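Local coordinates for protein sensor histidine kinase (Pseudomonas syringae pv. tomato, PDB 3CIT) that probably serves as the GAF sensor domain of a dimeric histidine kinase that feeds a two-component phosphorelay, at residues V36-C41 with T114-A118; L51-G55 with S111-L115; R71-L75 with R91-L96; L100-L104 with L134-A138. All coordinates share one frame; numbering follows the deposited sequence.

Contact 1. Residues V36-C41 with T114-A118. With SO4 (sulfate ion), chain C.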
# COMPACT_ATOMS: atom_id res chain seq x y z
N VAL A 36 21.31 -3.70 0.30
CA VAL A 36 20.00 -3.26 -0.12
C VAL A 36 20.09 -1.90 -0.78
O VAL A 36 19.48 -1.68 -1.83
CB VAL A 36 18.98 -3.27 1.05
CG1 VAL A 36 17.69 -2.57 0.68
CG2 VAL A 36 18.71 -4.69 1.50
N LEU A 37 20.85 -0.97 -0.21
CA LEU A 37 20.92 0.34 -0.84
C LEU A 37 21.53 0.27 -2.25
O LEU A 37 20.95 0.82 -3.21
CB LEU A 37 21.70 1.31 0.06
CG LEU A 37 21.80 2.73 -0.41
CD1 LEU A 37 20.45 3.39 -0.55
CD2 LEU A 37 22.71 3.44 0.61
N GLN A 38 22.65 -0.42 -2.39
CA GLN A 38 23.31 -0.55 -3.68
C GLN A 38 22.41 -1.20 -4.71
O GLN A 38 22.29 -0.72 -5.87
CB GLN A 38 24.61 -1.34 -3.54
CG GLN A 38 25.68 -0.56 -2.78
CD GLN A 38 27.00 -1.30 -2.64
OE1 GLN A 38 27.07 -2.52 -2.84
NE2 GLN A 38 28.03 -0.57 -2.25
N ARG A 39 21.78 -2.30 -4.33
CA ARG A 39 20.89 -3.01 -5.27
C ARG A 39 19.66 -2.21 -5.66
O ARG A 39 19.23 -2.25 -6.81
CB ARG A 39 20.49 -4.36 -4.69
CG ARG A 39 21.67 -5.30 -4.69
CD ARG A 39 21.28 -6.70 -4.44
NE ARG A 39 22.44 -7.56 -4.39
CZ ARG A 39 22.36 -8.87 -4.24
NH1 ARG A 39 21.17 -9.47 -4.16
NH2 ARG A 39 23.47 -9.59 -4.23
N ALA A 40 19.08 -1.50 -4.68
CA ALA A 40 17.92 -0.67 -4.92
C ALA A 40 18.28 0.47 -5.88
O ALA A 40 17.58 0.69 -6.86
CB ALA A 40 17.33 -0.12 -3.56
N CYS A 41 19.37 1.18 -5.62
CA CYS A 41 19.82 2.22 -6.55
C CYS A 41 20.04 1.69 -7.97
O CYS A 41 19.56 2.30 -8.93
CB CYS A 41 21.08 2.92 -6.02
SG CYS A 41 20.77 3.94 -4.56
N THR A 114 14.00 5.21 6.71
CA THR A 114 13.62 5.40 5.32
C THR A 114 14.78 5.08 4.44
O THR A 114 15.89 5.56 4.68
CB THR A 114 13.26 6.87 4.94
OG1 THR A 114 12.65 7.51 6.05
CG2 THR A 114 12.34 6.81 3.77
N LEU A 115 14.52 4.27 3.42
CA LEU A 115 15.45 4.12 2.32
C LEU A 115 15.19 5.28 1.36
O LEU A 115 14.04 5.50 0.95
CB LEU A 115 15.24 2.73 1.69
CG LEU A 115 16.17 2.22 0.60
CD1 LEU A 115 17.59 2.16 1.14
CD2 LEU A 115 15.67 0.81 0.07
N VAL A 116 16.23 6.05 1.04
CA VAL A 116 16.11 7.26 0.26
C VAL A 116 16.93 7.03 -1.00
O VAL A 116 18.15 6.87 -0.93
CB VAL A 116 16.63 8.51 1.02
CG1 VAL A 116 16.45 9.84 0.13
CG2 VAL A 116 15.93 8.72 2.39
N LEU A 117 16.26 6.95 -2.14
CA LEU A 117 16.95 6.87 -3.42
C LEU A 117 16.82 8.23 -4.07
O LEU A 117 15.79 8.91 -3.93
CB LEU A 117 16.32 5.80 -4.32
CG LEU A 117 16.05 4.43 -3.67
CD1 LEU A 117 15.55 3.41 -4.76
CD2 LEU A 117 17.24 3.93 -2.93
N ALA A 118 17.84 8.65 -4.81
CA ALA A 118 17.85 9.99 -5.38
C ALA A 118 18.63 9.99 -6.67
O ALA A 118 19.51 9.16 -6.84
CB ALA A 118 18.45 11.00 -4.40
S SO4 C . 26.06 -7.31 -5.97
O1 SO4 C . 26.23 -8.41 -5.02
O2 SO4 C . 24.72 -6.76 -5.88
O3 SO4 C . 27.02 -6.26 -5.66
O4 SO4 C . 26.30 -7.81 -7.32
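L115 and L117, two residues apart on strand 114-118, both point at helix 36-41, making most of the contact with their methyl groups. L115 spreads its fork over three helix residues: CD1 is pressed against CD1 of L37 at 3.5 Å, the tightest touch of the contact, while CD2 is near CG1 of V36 (4.0 Å) and meets the methyl of A40. L117, the next residue on the same face of the strand, has its CD1 against the A40 methyl and carbonyl oxygen. Its CD2 packs 3.9 Å from SG of C41. L37 links the two leucines. Its side chain crosses that of L115 at a slant, and with CG anti to the backbone N (chi1 -177°) the branch swings in, so that CD1 also reaches CD2 of L117, the two chains sliding past each other in opposite directions. This is the helix-on-sheet layer of a GAF domain: helix 29-43 lies across the central strand 111-119, the local axes 9.3 Å apart and inclined by 39°, and helix 128-156 flanks it, L134 touching both A40 and L117. V116, between the two leucines, faces the other side of the sheet. R39 turns away from the strand; its extended chain hydrogen-bonds through NE (2.8 Å to O2) and NH2 (to O1) to a sulfate probably from the crystallisation liquor, while NH1 forms a salt bridge with E23.

Contact 2. Residues L51-G55 with S111-L115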
# COMPACT_ATOMS: atom_id res chain seq x y z
N LEU A 51 20.39 5.49 3.63
CA LEU A 51 19.48 4.89 4.58
C LEU A 51 19.50 5.72 5.87
O LEU A 51 20.57 6.05 6.41
CB LEU A 51 19.91 3.46 4.86
CG LEU A 51 19.02 2.67 5.80
CD1 LEU A 51 17.55 2.49 5.21
CD2 LEU A 51 19.67 1.32 6.09
N LEU A 52 18.31 6.08 6.34
CA LEU A 52 18.13 6.86 7.55
C LEU A 52 17.47 5.96 8.57
O LEU A 52 16.53 5.25 8.23
CB LEU A 52 17.21 8.03 7.29
CG LEU A 52 17.68 9.08 6.31
CD1 LEU A 52 16.64 10.21 6.23
CD2 LEU A 52 19.08 9.62 6.72
N GLU A 53 17.93 6.00 9.81
CA GLU A 53 17.30 5.27 10.89
C GLU A 53 17.22 6.15 12.14
O GLU A 53 18.08 7.00 12.38
CB GLU A 53 18.05 3.99 11.20
CG GLU A 53 17.93 2.94 10.10
CD GLU A 53 18.90 1.81 10.30
OE1 GLU A 53 18.81 1.16 11.35
OE2 GLU A 53 19.74 1.58 9.40
N TRP A 54 16.15 5.97 12.91
CA TRP A 54 15.92 6.74 14.14
C TRP A 54 15.27 5.87 15.21
O TRP A 54 14.70 4.84 14.92
CB TRP A 54 15.06 7.97 13.84
CG TRP A 54 13.78 7.67 13.11
CD1 TRP A 54 12.60 7.23 13.66
CD2 TRP A 54 13.57 7.79 11.72
NE1 TRP A 54 11.67 7.05 12.67
CE2 TRP A 54 12.23 7.38 11.47
CE3 TRP A 54 14.37 8.17 10.65
CZ2 TRP A 54 11.69 7.39 10.20
CZ3 TRP A 54 13.82 8.20 9.38
CH2 TRP A 54 12.49 7.78 9.17
N GLY A 55 15.37 6.28 16.46
CA GLY A 55 14.77 5.55 17.58
C GLY A 55 13.80 6.48 18.29
O GLY A 55 13.21 7.36 17.62
N SER A 111 7.25 3.76 11.72
CA SER A 111 8.42 3.57 10.85
C SER A 111 9.64 4.03 11.63
O SER A 111 9.59 5.11 12.25
CB SER A 111 8.25 4.39 9.57
OG SER A 111 9.44 4.36 8.78
N PHE A 112 10.73 3.27 11.57
CA PHE A 112 12.00 3.63 12.22
C PHE A 112 13.11 4.03 11.25
O PHE A 112 14.27 4.18 11.63
CB PHE A 112 12.47 2.48 13.10
CG PHE A 112 12.84 1.21 12.35
CD1 PHE A 112 14.10 1.03 11.82
CD2 PHE A 112 11.93 0.18 12.25
CE1 PHE A 112 14.44 -0.18 11.18
CE2 PHE A 112 12.26 -1.03 11.62
CZ PHE A 112 13.50 -1.19 11.05
N GLY A 113 12.79 4.19 9.98
CA GLY A 113 13.78 4.62 9.02
C GLY A 113 13.18 4.75 7.65
O GLY A 113 11.99 4.49 7.47
N THR A 114 14.00 5.21 6.71
CA THR A 114 13.62 5.40 5.32
C THR A 114 14.78 5.08 4.44
O THR A 114 15.89 5.56 4.68
CB THR A 114 13.26 6.87 4.94
OG1 THR A 114 12.65 7.51 6.05
CG2 THR A 114 12.34 6.81 3.77
N LEU A 115 14.52 4.27 3.42
CA LEU A 115 15.45 4.12 2.32
C LEU A 115 15.19 5.28 1.36
O LEU A 115 14.04 5.50 0.95
CB LEU A 115 15.24 2.73 1.69
CG LEU A 115 16.17 2.22 0.60
CD1 LEU A 115 17.59 2.16 1.14
CD2 LEU A 115 15.67 0.81 0.07
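The indole of W54 lies over the backbone of F112 and G113, which covers one of its faces. CA of G113 sits 3.5 Å from the centroid of the six-membered ring, only 16° off the normal, a CH-pi contact; CA of F112 makes a second one, less centred, over the five-membered ring. At the rim, OG1 of T114 lies in the ring plane, 3.1 Å from CH2. NE1 donates to the carbonyl oxygen of S111 at 2.9 Å, the acceptor at the ring edge, tilted 26° from the indole plane, and A79 and D80 also touch this side chain. The ring is folded back over the neighbouring strand because CG lies between the backbone N and the carbonyl carbon (chi1 52°). The same residue is held by its main chain, N donating to F112 O at 2.9 Å. L52 and T114 form a hydrogen-bonded pair, L52 N to T114 O and T114 N to L52 O, both 3.0 Å. At the non-hydrogen-bonded pair E53 with G113 the chains come within 4.0 Å, CA to CA, and CA of E53 directs a C-H at F112 O. E53 turns its carboxylate to R33 and T63. L51, on the same face as E53, touches L115 through CD1 atoms 4.1 Å apart. Such alternating antiparallel pairs join strands 48-53 and 111-119, adjacent strands in the central sheet of the GAF fold.

Contact 3. Residues R71-L75 with R91-L96. With GOL (glycerol), chain F.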
# COMPACT_ATOMS: atom_id res chain seq x y z
N ARG A 71 26.56 15.50 -2.65
CA ARG A 71 25.17 15.69 -3.07
C ARG A 71 24.23 15.11 -2.04
O ARG A 71 23.17 15.70 -1.74
CB ARG A 71 24.90 15.14 -4.50
CG ARG A 71 25.65 15.92 -5.59
CD ARG A 71 25.07 15.70 -7.01
NE ARG A 71 25.76 16.66 -7.92
CZ ARG A 71 25.19 17.34 -8.91
NH1 ARG A 71 23.90 17.20 -9.17
NH2 ARG A 71 25.93 18.17 -9.65
N LEU A 72 24.60 13.98 -1.45
CA LEU A 72 23.75 13.37 -0.41
C LEU A 72 23.49 14.35 0.75
O LEU A 72 22.38 14.36 1.29
CB LEU A 72 24.37 12.07 0.12
CG LEU A 72 24.29 10.87 -0.84
CD1 LEU A 72 25.09 9.72 -0.25
CD2 LEU A 72 22.85 10.53 -1.13
N SER A 73 24.48 15.19 1.08
CA SER A 73 24.38 16.13 2.22
C SER A 73 23.25 17.14 2.04
O SER A 73 22.78 17.74 3.02
CB SER A 73 25.69 16.86 2.47
OG SER A 73 25.94 17.84 1.51
N THR A 74 22.85 17.36 0.79
CA THR A 74 21.81 18.35 0.46
C THR A 74 20.41 17.88 0.80
O THR A 74 19.49 18.67 0.85
CB THR A 74 21.85 18.74 -1.03
OG1 THR A 74 21.46 17.63 -1.86
CG2 THR A 74 23.26 19.28 -1.40
N LEU A 75 20.24 16.59 1.03
CA LEU A 75 18.94 16.05 1.41
C LEU A 75 18.64 16.30 2.89
O LEU A 75 19.49 16.14 3.77
CB LEU A 75 18.91 14.57 1.16
CG LEU A 75 19.09 14.09 -0.27
CD1 LEU A 75 19.15 12.58 -0.26
CD2 LEU A 75 17.96 14.61 -1.16
N ARG A 91 12.30 17.95 -7.00
CA ARG A 91 12.96 19.05 -6.34
C ARG A 91 13.73 19.82 -7.44
O ARG A 91 14.94 19.73 -7.57
CB ARG A 91 13.87 18.51 -5.25
CG ARG A 91 13.17 17.63 -4.20
CD ARG A 91 14.13 17.08 -3.10
NE ARG A 91 14.91 18.11 -2.42
CZ ARG A 91 16.21 18.38 -2.62
NH1 ARG A 91 16.81 19.35 -1.92
NH2 ARG A 91 16.94 17.69 -3.48
N PRO A 92 12.99 20.54 -8.27
CA PRO A 92 13.61 21.14 -9.46
C PRO A 92 14.77 22.09 -9.15
O PRO A 92 14.72 22.85 -8.20
CB PRO A 92 12.45 21.92 -10.09
CG PRO A 92 11.27 21.35 -9.57
CD PRO A 92 11.56 20.84 -8.21
N GLY A 93 15.83 21.99 -9.94
CA GLY A 93 16.95 22.91 -9.84
C GLY A 93 17.99 22.57 -8.78
O GLY A 93 19.00 23.29 -8.66
N THR A 94 17.74 21.49 -8.01
CA THR A 94 18.60 21.10 -6.90
C THR A 94 19.62 20.09 -7.37
O THR A 94 19.61 19.65 -8.54
CB THR A 94 17.77 20.49 -5.73
OG1 THR A 94 17.18 19.28 -6.18
CG2 THR A 94 16.68 21.49 -5.17
N HIS A 95 20.52 19.71 -6.47
CA HIS A 95 21.55 18.73 -6.79
C HIS A 95 20.98 17.32 -7.05
O HIS A 95 21.60 16.52 -7.74
CB HIS A 95 22.57 18.68 -5.66
CG HIS A 95 23.54 19.82 -5.67
ND1 HIS A 95 23.28 21.03 -5.07
CD2 HIS A 95 24.75 19.95 -6.26
CE1 HIS A 95 24.30 21.84 -5.25
NE2 HIS A 95 25.21 21.22 -5.98
N LEU A 96 19.83 17.05 -6.46
CA LEU A 96 19.13 15.75 -6.52
C LEU A 96 17.66 16.00 -6.80
O LEU A 96 16.80 15.99 -5.90
CB LEU A 96 19.31 14.94 -5.22
CG LEU A 96 20.74 14.50 -4.92
CD1 LEU A 96 20.89 13.90 -3.52
CD2 LEU A 96 21.26 13.49 -5.98
C1 GOL F . 28.06 19.97 -6.87
O1 GOL F . 27.55 21.17 -7.47
C2 GOL F . 29.00 19.19 -7.80
O2 GOL F . 28.52 19.13 -9.13
C3 GOL F . 29.35 17.82 -7.21
O3 GOL F . 28.37 16.79 -7.32
O HOH W 1 21.47 18.36 -10.58
O HOH W 2 19.57 18.45 -3.52
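The type I turn L72 to L75, which overlaps helix 69-72, meets the loop after strand 87-90; R71 and H95 are the outer pair of the contact. The imidazole of H95 stands nearly upright on the guanidinium, the planes 79° apart, so that CD2 lies 3.7 Å above its centre. NH1 of R71 meanwhile donates to the carbonyl oxygen of H95 at 2.8 Å, in the carbonyl plane and on a lone pair. Two further nitrogens of R71 hold a glycerol, probably from the crystallisation liquor: NE to O3 (2.7 Å) and NH2 to O2. H95 NE2 shares a hydrogen bond with glycerol O1, so the ligand spans both side chains. The side chain of T74 reaches back, OG1 donating to R71 O at 2.6 Å. That oxygen also accepts from T74 N. A water then links T74 OG1 to NH2 of R91. The bent chain of R91 (chi3 54°) brings NH2 to L96 O as well, 3.0 Å away, while CD2 of L75 lies over one face of its guanidinium. L96 CD1 touches both R71 O (3.4 Å) and L75 CG (3.7 Å). Inward from here the two leucines meet the sheet: L75 packs on L50, V99 and V116, and L96 on H48 and A118, so loop and turn pack on parts of strands 48-53, 111-119 and 98-105.

Contact 4. Residues L100-L104 with L134-A138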
# COMPACT_ATOMS: atom_id res chain seq x y z
N LEU A 100 13.03 9.24 -4.15
CA LEU A 100 12.05 8.21 -3.79
C LEU A 100 12.30 7.80 -2.33
O LEU A 100 13.43 7.41 -1.97
CB LEU A 100 12.18 7.02 -4.74
CG LEU A 100 11.28 5.80 -4.51
CD1 LEU A 100 9.76 6.13 -4.63
CD2 LEU A 100 11.69 4.56 -5.38
N LEU A 101 11.26 7.89 -1.51
CA LEU A 101 11.32 7.49 -0.11
C LEU A 101 10.59 6.17 0.06
O LEU A 101 9.46 6.04 -0.43
CB LEU A 101 10.65 8.57 0.75
CG LEU A 101 11.22 10.00 0.63
CD1 LEU A 101 10.47 10.90 1.61
CD2 LEU A 101 12.68 10.00 0.92
N LEU A 102 11.22 5.21 0.75
CA LEU A 102 10.64 3.91 1.07
C LEU A 102 10.80 3.67 2.58
O LEU A 102 11.89 3.39 3.06
CB LEU A 102 11.33 2.79 0.28
CG LEU A 102 11.48 3.09 -1.23
CD1 LEU A 102 12.57 2.31 -1.92
CD2 LEU A 102 10.08 2.89 -1.90
N PRO A 103 9.72 3.78 3.33
CA PRO A 103 9.78 3.61 4.76
C PRO A 103 10.19 2.21 5.18
O PRO A 103 9.86 1.22 4.51
CB PRO A 103 8.34 3.88 5.23
CG PRO A 103 7.69 4.58 4.15
CD PRO A 103 8.35 4.14 2.89
N LEU A 104 10.88 2.16 6.31
CA LEU A 104 11.16 0.92 7.01
C LEU A 104 10.22 0.78 8.20
O LEU A 104 10.19 1.62 9.08
CB LEU A 104 12.62 0.90 7.51
CG LEU A 104 13.71 0.47 6.53
CD1 LEU A 104 13.91 1.46 5.44
CD2 LEU A 104 15.03 0.20 7.31
N LEU A 134 10.76 -2.35 -4.63
CA LEU A 134 11.69 -1.66 -3.74
C LEU A 134 11.09 -1.43 -2.36
O LEU A 134 11.80 -1.57 -1.37
CB LEU A 134 12.16 -0.32 -4.33
CG LEU A 134 12.98 -0.44 -5.61
CD1 LEU A 134 13.38 0.90 -6.17
CD2 LEU A 134 14.24 -1.29 -5.37
N GLN A 135 9.81 -1.10 -2.29
CA GLN A 135 9.13 -0.98 -1.00
C GLN A 135 9.16 -2.30 -0.22
O GLN A 135 9.43 -2.33 0.98
CB GLN A 135 7.69 -0.48 -1.16
CG GLN A 135 6.98 -0.35 0.21
CD GLN A 135 7.69 0.65 1.20
OE1 GLN A 135 8.48 0.25 2.13
NE2 GLN A 135 7.42 1.94 0.98
N LEU A 136 8.88 -3.42 -0.89
CA LEU A 136 9.02 -4.71 -0.21
C LEU A 136 10.46 -5.00 0.21
O LEU A 136 10.72 -5.54 1.29
CB LEU A 136 8.48 -5.85 -1.08
CG LEU A 136 8.53 -7.24 -0.42
CD1 LEU A 136 7.69 -7.27 0.89
CD2 LEU A 136 8.03 -8.31 -1.41
N LEU A 137 11.43 -4.70 -0.64
CA LEU A 137 12.85 -4.88 -0.24
C LEU A 137 13.18 -4.08 1.06
O LEU A 137 13.88 -4.59 1.97
CB LEU A 137 13.76 -4.41 -1.36
CG LEU A 137 15.21 -4.81 -1.26
CD1 LEU A 137 15.29 -6.34 -1.14
CD2 LEU A 137 15.89 -4.32 -2.56
N ALA A 138 12.65 -2.86 1.16
CA ALA A 138 12.79 -2.05 2.39
C ALA A 138 12.13 -2.73 3.59
O ALA A 138 12.66 -2.73 4.68
CB ALA A 138 12.23 -0.61 2.22
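L102 is the main bump on strand 100-104, and it fits a hollow on helix 134-138 bordered by L134, Q135 and A138. Its CD1 lies 3.6 Å from CB of L134, CD2 lies near Q135 N, the L102 and Q135 side chains passing in opposite directions, and CB rests 4.0 Å from the A138 methyl. With CG anti to the carbonyl carbon (chi1 -48°), the fork is carried back toward L134, while CB alone faces the alanine. A138, being small, lets the strand come close at this end: its CB lies 3.8 Å from P103 O and also meets CD1 of L104. L104 itself bends over the helix backbone, CG 3.8 Å from A138 O. In the GAF fold this helix, 128-156, packs on the sheet face that also bears helix 29-43, here at a local axis separation of 7.7 Å and an inclination of 34° to strand 98-105. At the other end L100 and L134 touch only by their tips, CD2 to CD1 at 4.1 Å, and L134 also packs on L117 of the adjoining strand. Q135 forms a ridge beside the L102 bump; its side chain, bent at chi2, crosses that of P103 at about a right angle, its end beside CD of the ring, and P86 closes against the same side chain. On the far side of the helix, L136 packs on L17 of the second subunit.

In the fold
Contacts 1, 2 and 4 share one sheet and are largely buried: strand 111-119 serves contacts 1 and 2, and strand 98-105 beside it carries contact 4. Contacts 1 and 4, with centres about 8 Å apart, are helix-on-strand packings built mainly from aliphatic groups, with the Q135 amide at the border of contact 4, and probable backbone hydrogen bonds, L117 O to L100 N among them, tie their strands together. Contact 2 instead holds strand to strand through main-chain bonds and an indole. Contact 3, about 18 Å from the centre of the chain, is the more peripheral, partly buried one: arginines, a histidine, water and glycerol join two leucines, which touch V116 and A118 of contact 1.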